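Local coordinates for putative gdp-fucose protein o-fucosyltransferase 1 (Caenorhabditis elegans, PDB 3ZY5), which is a putative member of the protein O-fucosyltransferase 1 family, whose two-domain architecture belongs to the GT-B class of glycosyltransferases, at residues F139-G144 with R154-E159; P212-H217 with A325-G330; R219-W224 with S287-M292. All blocks are in the same frame, centred on the assembly; numbering follows the deposited sequence.

How the contacts relate
Contacts 2 and 3 belong to the same Rossmann-like half of the GT-B fold, whereas contact 1 lies on the other side of the chain's centre. The centre of contact 1 is about 43 Å from that of contact 2 and about 41 Å from that of contact 3, and no atoms of contact 1 come within about 25 Å of either. Contacts 2 and 3 have centres about 17 Å apart and adjoin in sequence, because strand 213-218 leads directly into residues 219-224. Both touch guanosine-5'-diphosphate-beta-L-fucopyranose: H217 in contact 2 meets the guanine, and R219 in contact 3 meets the diphosphate. Contact 1 instead borders a sulfate ion and the second subunit.

Contact 1. Residues F139-G144 with R154-E159; sequences FGDIPG and RKKWLE. With SO4 (sulfate ion), chain D.
K156 of helix 153-160 reaches across a type I beta turn, F139 to I142, and is tied to D141 in the strand-loop-helix connection that follows strand 135-138. Its CB starts 4.1 Å from I142 CG2. Farther along, the bent aliphatic chain lays CD 3.8 Å from I142 CG1, and CE comes near both D141 O and D141 OD1, which NZ beyond it reaches. At the tip, NZ forms a salt bridge of 2.7 Å with D141 OD1 and a weak, 3.4 Å hydrogen bond to D141 O. The ammonium group is thus held by both side chain and backbone of one residue. K160 forms a second salt bridge with D141 OD1, and Q150 of the second subunit donates to D141 O, which places this end of the contact at the dimer interface.

Below the lysine, the branches of I142 divide over W157. CG2 stands above the NE1-CD1 rim, 3.6 Å from W157 NE1, on the same side of the ring as CD1 of I142, which sits over the indole face, 3.8 Å from the centroid of the five-membered ring and 12° off its normal, a CH-pi contact. W157 NE1 donates to G145 O, which fixes the turn of the indole. F139 chi1 of 53° brings its CG to 3.6 Å from W157 CH2; the two rings meet obliquely, planes at 37°. Near the start of the helix, a sulfate ion, probably from the crystallisation liquor, collects peptide N-H groups from G152, R154 and K155, with R154 N 2.9 Å from sulfate O3.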
loop_
_atom_site.group_PDB
_atom_site.type_symbol
_atom_site.label_atom_id
_atom_site.label_comp_id
_atom_site.label_asym_id
_atom_site.label_seq_id
_atom_site.Cartn_x
_atom_site.Cartn_y
_atom_site.Cartn_z
ATOM N N PHE A 139 3.352 -10.393 -0.914
ATOM C CA PHE A 139 4.734 -10.784 -1.253
ATOM C C PHE A 139 5.812 -10.010 -0.498
ATOM O O PHE A 139 7.002 -10.083 -0.851
ATOM C CB PHE A 139 4.974 -10.721 -2.774
ATOM C CG PHE A 139 4.606 -9.391 -3.403
ATOM C CD1 PHE A 139 5.465 -8.310 -3.318
ATOM C CD2 PHE A 139 3.376 -9.235 -4.076
ATOM C CE1 PHE A 139 5.115 -7.043 -3.876
ATOM C CE2 PHE A 139 3.021 -8.032 -4.648
ATOM C CZ PHE A 139 3.888 -6.903 -4.539
ATOM N N GLY A 140 5.408 -9.251 0.524
ATOM C CA GLY A 140 6.357 -8.469 1.325
ATOM C C GLY A 140 7.481 -9.290 1.932
ATOM O O GLY A 140 8.594 -8.771 2.119
ATOM N N ASP A 141 7.197 -10.559 2.225
ATOM C CA ASP A 141 8.166 -11.428 2.920
ATOM C C ASP A 141 9.224 -12.039 1.967
ATOM O O ASP A 141 10.242 -12.588 2.394
ATOM C CB ASP A 141 7.481 -12.478 3.823
ATOM C CG ASP A 141 6.630 -13.492 3.055
ATOM O OD1 ASP A 141 6.798 -13.660 1.833
ATOM O OD2 ASP A 141 5.777 -14.141 3.693
ATOM N N ILE A 142 8.974 -11.890 0.676
ATOM C CA ILE A 142 10.001 -12.108 -0.342
ATOM C C ILE A 142 10.976 -10.912 -0.392
ATOM O O ILE A 142 10.558 -9.792 -0.617
ATOM C CB ILE A 142 9.339 -12.333 -1.709
ATOM C CG1 ILE A 142 8.387 -13.518 -1.592
ATOM C CG2 ILE A 142 10.421 -12.507 -2.811
ATOM C CD1 ILE A 142 7.486 -13.720 -2.808
ATOM N N PRO A 143 12.289 -11.155 -0.227
ATOM C CA PRO A 143 13.211 -10.016 -0.114
ATOM C C PRO A 143 13.209 -9.090 -1.337
ATOM O O PRO A 143 13.529 -9.517 -2.443
ATOM C CB PRO A 143 14.587 -10.698 0.092
ATOM C CG PRO A 143 14.365 -12.149 -0.209
ATOM C CD PRO A 143 12.951 -12.418 0.142
ATOM N N GLY A 144 12.815 -7.834 -1.117
ATOM C CA GLY A 144 12.702 -6.816 -2.172
ATOM C C GLY A 144 11.431 -6.895 -2.993
ATOM O O GLY A 144 11.342 -6.285 -4.074
ATOM N N ARG A 154 13.982 -14.820 -6.439
ATOM C CA ARG A 154 13.299 -15.541 -7.522
ATOM C C ARG A 154 12.830 -16.917 -7.056
ATOM O O ARG A 154 11.698 -17.334 -7.309
ATOM C CB ARG A 154 14.205 -15.671 -8.749
ATOM C CG ARG A 154 14.642 -14.333 -9.338
ATOM C CD ARG A 154 15.629 -14.542 -10.455
ATOM N NE ARG A 154 15.013 -15.327 -11.511
ATOM C CZ ARG A 154 15.286 -16.600 -11.776
ATOM N NH1 ARG A 154 16.206 -17.260 -11.078
ATOM N NH2 ARG A 154 14.638 -17.203 -12.762
ATOM N N LYS A 155 13.708 -17.615 -6.349
ATOM C CA LYS A 155 13.379 -18.943 -5.846
ATOM C C LYS A 155 12.155 -18.899 -4.948
ATOM O O LYS A 155 11.255 -19.741 -5.056
ATOM C CB LYS A 155 14.576 -19.559 -5.112
ATOM C CG LYS A 155 14.571 -21.081 -5.155
ATOM C CD LYS A 155 13.982 -21.585 -6.492
ATOM C CE LYS A 155 15.016 -21.602 -7.624
ATOM N NZ LYS A 155 16.058 -22.639 -7.333
ATOM N N LYS A 156 12.126 -17.883 -4.092
ATOM C CA LYS A 156 11.036 -17.657 -3.173
ATOM C C LYS A 156 9.731 -17.445 -3.932
ATOM O O LYS A 156 8.722 -18.027 -3.574
ATOM C CB LYS A 156 11.353 -16.449 -2.287
ATOM C CG LYS A 156 11.300 -16.718 -0.783
ATOM C CD LYS A 156 9.872 -16.723 -0.261
ATOM C CE LYS A 156 9.843 -16.469 1.229
ATOM N NZ LYS A 156 8.766 -15.501 1.566
ATOM N N TRP A 157 9.742 -16.633 -4.988
ATOM C CA TRP A 157 8.534 -16.479 -5.798
ATOM C C TRP A 157 8.066 -17.834 -6.281
ATOM O O TRP A 157 6.885 -18.157 -6.160
ATOM C CB TRP A 157 8.775 -15.570 -7.000
ATOM C CG TRP A 157 8.626 -14.150 -6.673
ATOM C CD1 TRP A 157 9.622 -13.250 -6.418
ATOM C CD2 TRP A 157 7.397 -13.436 -6.591
ATOM N NE1 TRP A 157 9.080 -12.004 -6.158
ATOM C CE2 TRP A 157 7.715 -12.090 -6.261
ATOM C CE3 TRP A 157 6.051 -13.800 -6.750
ATOM C CZ2 TRP A 157 6.732 -11.109 -6.076
ATOM C CZ3 TRP A 157 5.073 -12.821 -6.571
ATOM C CH2 TRP A 157 5.429 -11.489 -6.226
ATOM N N LEU A 158 9.008 -18.614 -6.820
ATOM C CA LEU A 158 8.705 -19.938 -7.358
ATOM C C LEU A 158 8.254 -20.930 -6.267
ATOM O O LEU A 158 7.288 -21.664 -6.464
ATOM C CB LEU A 158 9.883 -20.478 -8.190
ATOM C CG LEU A 158 10.533 -19.665 -9.344
ATOM C CD1 LEU A 158 11.273 -20.617 -10.311
ATOM C CD2 LEU A 158 9.558 -18.779 -10.147
ATOM N N GLU A 159 8.933 -20.914 -5.112
ATOM C CA GLU A 159 8.569 -21.725 -3.930
ATOM C C GLU A 159 7.188 -21.351 -3.339
ATOM O O GLU A 159 6.353 -22.206 -3.045
ATOM C CB GLU A 159 9.645 -21.561 -2.831
ATOM C CG GLU A 159 10.950 -22.357 -3.069
ATOM C CD GLU A 159 12.102 -21.999 -2.096
ATOM O OE1 GLU A 159 12.056 -20.933 -1.415
ATOM O OE2 GLU A 159 13.071 -22.788 -2.024
HETATM S S SO4 D . 17.546 -16.061 -6.841
HETATM O O1 SO4 D . 16.667 -17.010 -6.156
HETATM O O2 SO4 D . 18.194 -16.713 -7.975
HETATM O O3 SO4 D . 16.761 -14.913 -7.310
HETATM O O4 SO4 D . 18.568 -15.521 -5.949
#

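Contact 2. Residues P212-H217 with A325-G330; sequences PFVAVH and ADLFVG. With GFB (guanosine-5'-diphosphate-beta-L-fucopyranose), chain F.
A215 and A325 press their methyl groups together, CB to CB 3.4 Å, tighter than usual van der Waals contact, beneath a parallel strand pair of a Rossmann-like domain. Strand 213-218 is the central strand of the five-stranded sheet, and strand 327-330 runs beside it at 17°. The F213 ring is laid over A325, with F213 CE2 3.5 Å from A325 CB and A325 CA over one face, 3.9 Å from the ring centroid. M322 of helix 315-324 packs on A215 and F328 on this same face of the sheet.

The opposite face is a ridge of branched aliphatics. V216 and V329 lie side by side and point the same way, with V216 CG1 4.0 Å from V329 CB, while V329 CG2 turns back to meet V214 CG1. Helix 264-278 covers these valines, I278 resting on V214 and I271 on V216.

Between the faces, the backbones zip together in regular parallel fashion: A215 N donates to L327 O at 2.8 Å, and A215 O accepts from V329 N at 2.9 Å. Where the ladder begins, D326 folds its carboxylate against the P212 ring, and D326 OD1 accepts from F213 N at 2.8 Å, on its anti side and 34° out of the carboxylate plane. At the other end, H217 has CG anti to its backbone N (chi1 176°), which carries the imidazole off F328 and brings it to guanosine-5'-diphosphate-beta-L-fucopyranose. S337 hydrogen-bonds H217 ND1, and H217 NE2 donates to N7 of that ligand at 3.1 Å.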
loop_
_atom_site.group_PDB
_atom_site.type_symbol
_atom_site.label_atom_id
_atom_site.label_comp_id
_atom_site.label_asym_id
_atom_site.label_seq_id
_atom_site.Cartn_x
_atom_site.Cartn_y
_atom_site.Cartn_z
ATOM N N PRO A 212 15.103 19.455 -41.739
ATOM C CA PRO A 212 15.098 18.758 -40.441
ATOM C C PRO A 212 14.299 19.513 -39.387
ATOM O O PRO A 212 14.221 20.738 -39.426
ATOM C CB PRO A 212 16.575 18.727 -40.052
ATOM C CG PRO A 212 17.180 19.885 -40.760
ATOM C CD PRO A 212 16.430 20.027 -42.046
ATOM N N PHE A 213 13.678 18.786 -38.466
ATOM C CA PHE A 213 12.876 19.455 -37.443
ATOM C C PHE A 213 13.337 19.177 -36.014
ATOM O O PHE A 213 13.911 18.125 -35.731
ATOM C CB PHE A 213 11.367 19.246 -37.657
ATOM C CG PHE A 213 10.829 17.886 -37.217
ATOM C CD1 PHE A 213 10.809 16.805 -38.101
ATOM C CD2 PHE A 213 10.279 17.716 -35.937
ATOM C CE1 PHE A 213 10.275 15.555 -37.709
ATOM C CE2 PHE A 213 9.740 16.483 -35.538
ATOM C CZ PHE A 213 9.737 15.405 -36.426
ATOM N N VAL A 214 13.117 20.161 -35.147
ATOM C CA VAL A 214 13.365 20.030 -33.720
ATOM C C VAL A 214 12.007 19.772 -33.046
ATOM O O VAL A 214 11.049 20.513 -33.248
ATOM C CB VAL A 214 14.036 21.317 -33.123
ATOM C CG1 VAL A 214 14.312 21.158 -31.624
ATOM C CG2 VAL A 214 15.332 21.676 -33.875
ATOM N N ALA A 215 11.939 18.701 -32.266
ATOM C CA ALA A 215 10.784 18.418 -31.421
ATOM C C ALA A 215 11.138 18.747 -29.979
ATOM O O ALA A 215 12.219 18.392 -29.496
ATOM C CB ALA A 215 10.385 16.950 -31.534
ATOM N N VAL A 216 10.227 19.434 -29.305
ATOM C CA VAL A 216 10.417 19.812 -27.906
ATOM C C VAL A 216 9.232 19.367 -27.055
ATOM O O VAL A 216 8.082 19.474 -27.478
ATOM C CB VAL A 216 10.676 21.354 -27.711
ATOM C CG1 VAL A 216 11.868 21.829 -28.554
ATOM C CG2 VAL A 216 9.439 22.186 -28.013
ATOM N N HIS A 217 9.515 18.861 -25.858
ATOM C CA HIS A 217 8.446 18.560 -24.906
ATOM C C HIS A 217 8.349 19.633 -23.817
ATOM O O HIS A 217 9.322 19.888 -23.106
ATOM C CB HIS A 217 8.639 17.163 -24.303
ATOM C CG HIS A 217 7.638 16.817 -23.240
ATOM N ND1 HIS A 217 8.005 16.274 -22.028
ATOM C CD2 HIS A 217 6.289 16.948 -23.203
ATOM C CE1 HIS A 217 6.924 16.081 -21.290
ATOM N NE2 HIS A 217 5.870 16.477 -21.981
ATOM N N ALA A 325 11.835 12.869 -34.638
ATOM C CA ALA A 325 12.486 14.180 -34.826
ATOM C C ALA A 325 13.973 14.105 -35.174
ATOM O O ALA A 325 14.670 13.173 -34.760
ATOM C CB ALA A 325 12.296 15.028 -33.585
ATOM N N ASP A 326 14.474 15.096 -35.912
ATOM C CA ASP A 326 15.928 15.166 -36.157
ATOM C C ASP A 326 16.694 15.506 -34.890
ATOM O O ASP A 326 17.812 15.015 -34.667
ATOM C CB ASP A 326 16.256 16.130 -37.308
ATOM C CG ASP A 326 15.589 15.708 -38.594
ATOM O OD1 ASP A 326 14.436 16.118 -38.830
ATOM O OD2 ASP A 326 16.194 14.913 -39.333
ATOM N N LEU A 327 16.074 16.339 -34.063
ATOM C CA LEU A 327 16.595 16.666 -32.749
ATOM C C LEU A 327 15.446 16.769 -31.758
ATOM O O LEU A 327 14.428 17.402 -32.037
ATOM C CB LEU A 327 17.385 17.981 -32.785
ATOM C CG LEU A 327 17.946 18.591 -31.491
ATOM C CD1 LEU A 327 18.758 17.599 -30.651
ATOM C CD2 LEU A 327 18.792 19.805 -31.832
ATOM N N PHE A 328 15.627 16.145 -30.597
ATOM C CA PHE A 328 14.656 16.235 -29.516
ATOM C C PHE A 328 15.223 16.963 -28.298
ATOM O O PHE A 328 16.324 16.662 -27.831
ATOM C CB PHE A 328 14.160 14.826 -29.152
ATOM C CG PHE A 328 13.399 14.758 -27.856
ATOM C CD1 PHE A 328 12.143 15.327 -27.753
ATOM C CD2 PHE A 328 13.929 14.098 -26.750
ATOM C CE1 PHE A 328 11.422 15.254 -26.559
ATOM C CE2 PHE A 328 13.211 14.022 -25.561
ATOM C CZ PHE A 328 11.974 14.613 -25.460
ATOM N N VAL A 329 14.474 17.938 -27.797
ATOM C CA VAL A 329 14.780 18.593 -26.520
ATOM C C VAL A 329 13.633 18.317 -25.551
ATOM O O VAL A 329 12.498 18.738 -25.786
ATOM C CB VAL A 329 14.921 20.132 -26.644
ATOM C CG1 VAL A 329 15.426 20.715 -25.332
ATOM C CG2 VAL A 329 15.823 20.507 -27.796
ATOM N N GLY A 330 13.934 17.630 -24.457
ATOM C CA GLY A 330 12.904 17.226 -23.514
ATOM C C GLY A 330 13.044 17.864 -22.148
ATOM O O GLY A 330 13.916 18.702 -21.921
HETATM O O1P GFB F . 2.837 10.742 -18.619
HETATM P P GFB F . 3.136 11.160 -17.198
HETATM O O3P GFB F . 3.055 10.073 -16.157
HETATM O O2P GFB F . 4.621 11.835 -17.225
HETATM O "O5'" GFB F . 2.208 12.393 -16.806
HETATM P P1 GFB F . 5.382 12.820 -16.193
HETATM C "C5'" GFB F . 2.120 13.465 -17.745
HETATM C "C4'" GFB F . 0.756 13.318 -18.416
HETATM O "O4'" GFB F . 0.264 14.619 -18.763
HETATM C "C3'" GFB F . 0.811 12.520 -19.709
HETATM C "C1'" GFB F . -0.134 14.656 -20.136
HETATM O "O3'" GFB F . 0.589 11.109 -19.519
HETATM C "C2'" GFB F . -0.256 13.199 -20.552
HETATM O "O2'" GFB F . -1.566 12.713 -20.238
HETATM N N9 GFB F . 0.945 15.208 -20.994
HETATM C C8 GFB F . 2.211 15.544 -20.675
HETATM C C4 GFB F . 0.784 15.382 -22.303
HETATM N N7 GFB F . 2.850 15.947 -21.799
HETATM C C5 GFB F . 1.972 15.868 -22.821
HETATM C C6 GFB F . 2.025 16.139 -24.181
HETATM O O6 GFB F . 3.091 16.580 -24.669
HETATM N N1 GFB F . 0.931 15.905 -24.945
HETATM C C2 GFB F . -0.208 15.425 -24.400
HETATM N N2 GFB F . -1.328 15.193 -25.115
HETATM N N3 GFB F . -0.287 15.164 -23.094
HETATM C C1 GFB F . 4.641 12.701 -13.643
HETATM C C2A GFB F . 3.786 11.466 -13.303
HETATM O O1 GFB F . 4.352 13.040 -14.988
HETATM O O5 GFB F . 4.229 13.852 -12.912
HETATM C C3 GFB F . 3.714 11.182 -11.805
HETATM O O2 GFB F . 4.336 10.322 -13.951
HETATM C C4A GFB F . 3.362 12.467 -11.051
HETATM O O3 GFB F . 2.738 10.137 -11.551
HETATM C C5A GFB F . 4.195 13.682 -11.483
HETATM O O4 GFB F . 1.980 12.765 -11.283
HETATM C C6A GFB F . 3.618 14.956 -10.882
HETATM O O1X GFB F . 6.645 12.101 -15.770
HETATM O O2X GFB F . 5.562 14.161 -16.849
#

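Contact 3. Residues R219-W224 with S287-M292; sequences RNDADW and SDKDHM. With GFB (guanosine-5'-diphosphate-beta-L-fucopyranose), chain F.
The D288 carboxylate joins three successive residues, R219, N220 and D221. Its OD2 takes R219 NH1 in a 2.9 Å salt bridge and D221 N at 3.0 Å, the two donors arriving from opposite faces of the carboxylate plane; OD1 accepts from N220 N at 3.0 Å. The guanidinium and carboxylate planes stand 71° apart, so R219 meets OD2 with one N-H rather than in a two-pronged pair. This leaves its other edge for the ligand: R219 NE donates to phosphate oxygen O2X at 2.6 Å, nearly straight, and NH2 to O1, the oxygen bridging phosphate and fucose. The D288 carboxylate thus acts from the second shell, positioning R219, while its own CB touches ligand C8.

N220 closes a cyclic pair of bonds with D290, whose N reaches N220 OD1 at 3.1 Å and whose O receives N220 ND2 at 3.1 Å, each on a carbonyl lone pair. S287 OG accepts from K289 N in an ST turn and is also hydrogen-bonded to L218 O. Farther out, K289 CE leans against the D221 carboxylate, and the salt bridge from K289 NZ to D221 OD1 is long, 3.8 Å. W224 packs flat beneath the arginine chain, with R219 CG over the centre of its ring. Loops following parallel strands 213-218 and 282-287 thus line the site of guanosine-5'-diphosphate-beta-L-fucopyranose, as is typical of the Rossmann-like C-terminal domain of GT-B proteins.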
loop_
_atom_site.group_PDB
_atom_site.type_symbol
_atom_site.label_atom_id
_atom_site.label_comp_id
_atom_site.label_asym_id
_atom_site.label_seq_id
_atom_site.Cartn_x
_atom_site.Cartn_y
_atom_site.Cartn_z
ATOM N N ARG A 219 6.471 20.662 -20.462
ATOM C CA ARG A 219 5.649 20.229 -19.344
ATOM C C ARG A 219 5.503 21.412 -18.379
ATOM O O ARG A 219 6.488 21.846 -17.776
ATOM C CB ARG A 219 6.308 19.003 -18.689
ATOM C CG ARG A 219 5.474 18.288 -17.634
ATOM C CD ARG A 219 4.558 17.196 -18.188
ATOM N NE ARG A 219 4.167 16.289 -17.102
ATOM C CZ ARG A 219 3.223 16.547 -16.204
ATOM N NH1 ARG A 219 2.534 17.682 -16.261
ATOM N NH2 ARG A 219 2.957 15.666 -15.252
ATOM N N ASN A 220 4.285 21.944 -18.245
ATOM C CA ASN A 220 4.078 23.229 -17.551
ATOM C C ASN A 220 2.716 23.473 -16.868
ATOM O O ASN A 220 2.352 24.624 -16.600
ATOM C CB ASN A 220 4.423 24.413 -18.487
ATOM C CG ASN A 220 3.700 24.344 -19.837
ATOM O OD1 ASN A 220 2.478 24.154 -19.915
ATOM N ND2 ASN A 220 4.461 24.527 -20.909
ATOM N N ASP A 221 1.978 22.400 -16.581
ATOM C CA ASP A 221 0.731 22.479 -15.803
ATOM C C ASP A 221 1.007 22.931 -14.359
ATOM O O ASP A 221 2.097 22.688 -13.817
ATOM C CB ASP A 221 0.039 21.105 -15.784
ATOM C CG ASP A 221 -1.486 21.203 -15.818
ATOM O OD1 ASP A 221 -2.051 22.202 -15.317
ATOM O OD2 ASP A 221 -2.128 20.266 -16.353
ATOM N N ALA A 222 0.011 23.562 -13.733
ATOM C CA ALA A 222 0.122 24.052 -12.351
ATOM C C ALA A 222 0.683 23.027 -11.363
ATOM O O ALA A 222 1.433 23.387 -10.453
ATOM C CB ALA A 222 -1.230 24.573 -11.863
ATOM N N ASP A 223 0.326 21.755 -11.555
ATOM C CA ASP A 223 0.741 20.668 -10.669
ATOM C C ASP A 223 2.216 20.314 -10.817
ATOM O O ASP A 223 2.863 19.895 -9.848
ATOM C CB ASP A 223 -0.099 19.413 -10.937
ATOM C CG ASP A 223 -1.496 19.497 -10.347
ATOM O OD1 ASP A 223 -1.792 20.425 -9.560
ATOM O OD2 ASP A 223 -2.310 18.616 -10.676
ATOM N N TRP A 224 2.729 20.466 -12.037
ATOM C CA TRP A 224 4.131 20.206 -12.346
ATOM C C TRP A 224 5.072 21.250 -11.732
ATOM O O TRP A 224 6.107 20.899 -11.161
ATOM C CB TRP A 224 4.327 20.133 -13.861
ATOM C CG TRP A 224 5.718 19.830 -14.283
ATOM C CD1 TRP A 224 6.649 20.725 -14.737
ATOM C CD2 TRP A 224 6.349 18.540 -14.318
ATOM N NE1 TRP A 224 7.823 20.075 -15.046
ATOM C CE2 TRP A 224 7.665 18.732 -14.803
ATOM C CE3 TRP A 224 5.934 17.245 -13.984
ATOM C CZ2 TRP A 224 8.573 17.675 -14.952
ATOM C CZ3 TRP A 224 6.827 16.190 -14.147
ATOM C CH2 TRP A 224 8.135 16.416 -14.624
ATOM N N SER A 287 3.023 19.381 -25.589
ATOM C CA SER A 287 2.874 19.952 -24.262
ATOM C C SER A 287 1.625 19.402 -23.574
ATOM O O SER A 287 0.656 18.991 -24.228
ATOM C CB SER A 287 2.787 21.482 -24.352
ATOM O OG SER A 287 2.454 22.042 -23.093
ATOM N N ASP A 288 1.664 19.404 -22.249
ATOM C CA ASP A 288 0.520 19.041 -21.429
ATOM C C ASP A 288 -0.521 20.164 -21.346
ATOM O O ASP A 288 -1.646 19.938 -20.878
ATOM C CB ASP A 288 1.004 18.685 -20.019
ATOM C CG ASP A 288 1.716 19.846 -19.322
ATOM O OD1 ASP A 288 2.186 20.795 -19.993
ATOM O OD2 ASP A 288 1.812 19.800 -18.080
ATOM N N LYS A 289 -0.135 21.367 -21.791
ATOM C CA LYS A 289 -0.953 22.566 -21.617
ATOM C C LYS A 289 -0.551 23.692 -22.593
ATOM O O LYS A 289 -1.094 23.796 -23.691
ATOM C CB LYS A 289 -0.885 23.031 -20.148
ATOM C CG LYS A 289 -1.784 24.224 -19.772
ATOM C CD LYS A 289 -3.232 23.810 -19.487
ATOM C CE LYS A 289 -3.330 22.882 -18.270
ATOM N NZ LYS A 289 -4.732 22.492 -17.924
ATOM N N ASP A 290 0.393 24.539 -22.197
ATOM C CA ASP A 290 0.807 25.643 -23.065
ATOM C C ASP A 290 1.865 25.184 -24.055
ATOM O O ASP A 290 2.964 24.795 -23.663
ATOM C CB ASP A 290 1.317 26.821 -22.242
ATOM C CG ASP A 290 1.489 28.097 -23.072
ATOM O OD1 ASP A 290 1.105 28.125 -24.268
ATOM O OD2 ASP A 290 2.006 29.077 -22.512
ATOM N N HIS A 291 1.507 25.224 -25.337
ATOM C CA HIS A 291 2.409 24.881 -26.438
ATOM C C HIS A 291 3.357 26.042 -26.807
ATOM O O HIS A 291 4.398 25.828 -27.445
ATOM C CB HIS A 291 1.597 24.452 -27.665
ATOM C CG HIS A 291 0.928 23.120 -27.515
ATOM N ND1 HIS A 291 -0.286 22.958 -26.881
ATOM C CD2 HIS A 291 1.303 21.884 -27.926
ATOM C CE1 HIS A 291 -0.622 21.681 -26.897
ATOM N NE2 HIS A 291 0.324 21.008 -27.526
ATOM N N MET A 292 2.988 27.263 -26.409
ATOM C CA MET A 292 3.816 28.463 -26.628
ATOM C C MET A 292 4.018 28.748 -28.113
ATOM O O MET A 292 5.024 29.336 -28.499
ATOM C CB MET A 292 5.180 28.322 -25.942
ATOM C CG MET A 292 5.131 28.311 -24.431
ATOM S SD MET A 292 6.774 28.341 -23.711
ATOM C CE MET A 292 7.300 29.999 -24.191
HETATM O O1P GFB F . 2.837 10.742 -18.619
HETATM P P GFB F . 3.136 11.160 -17.198
HETATM O O3P GFB F . 3.055 10.073 -16.157
HETATM O O2P GFB F . 4.621 11.835 -17.225
HETATM O "O5'" GFB F . 2.208 12.393 -16.806
HETATM P P1 GFB F . 5.382 12.820 -16.193
HETATM C "C5'" GFB F . 2.120 13.465 -17.745
HETATM C "C4'" GFB F . 0.756 13.318 -18.416
HETATM O "O4'" GFB F . 0.264 14.619 -18.763
HETATM C "C3'" GFB F . 0.811 12.520 -19.709
HETATM C "C1'" GFB F . -0.134 14.656 -20.136
HETATM O "O3'" GFB F . 0.589 11.109 -19.519
HETATM C "C2'" GFB F . -0.256 13.199 -20.552
HETATM O "O2'" GFB F . -1.566 12.713 -20.238
HETATM N N9 GFB F . 0.945 15.208 -20.994
HETATM C C8 GFB F . 2.211 15.544 -20.675
HETATM C C4 GFB F . 0.784 15.382 -22.303
HETATM N N7 GFB F . 2.850 15.947 -21.799
HETATM C C5 GFB F . 1.972 15.868 -22.821
HETATM C C6 GFB F . 2.025 16.139 -24.181
HETATM O O6 GFB F . 3.091 16.580 -24.669
HETATM N N1 GFB F . 0.931 15.905 -24.945
HETATM C C2 GFB F . -0.208 15.425 -24.400
HETATM N N2 GFB F . -1.328 15.193 -25.115
HETATM N N3 GFB F . -0.287 15.164 -23.094
HETATM C C1 GFB F . 4.641 12.701 -13.643
HETATM C C2A GFB F . 3.786 11.466 -13.303
HETATM O O1 GFB F . 4.352 13.040 -14.988
HETATM O O5 GFB F . 4.229 13.852 -12.912
HETATM C C3 GFB F . 3.714 11.182 -11.805
HETATM O O2 GFB F . 4.336 10.322 -13.951
HETATM C C4A GFB F . 3.362 12.467 -11.051
HETATM O O3 GFB F . 2.738 10.137 -11.551
HETATM C C5A GFB F . 4.195 13.682 -11.483
HETATM O O4 GFB F . 1.980 12.765 -11.283
HETATM C C6A GFB F . 3.618 14.956 -10.882
HETATM O O1X GFB F . 6.645 12.101 -15.770
HETATM O O2X GFB F . 5.562 14.161 -16.849
#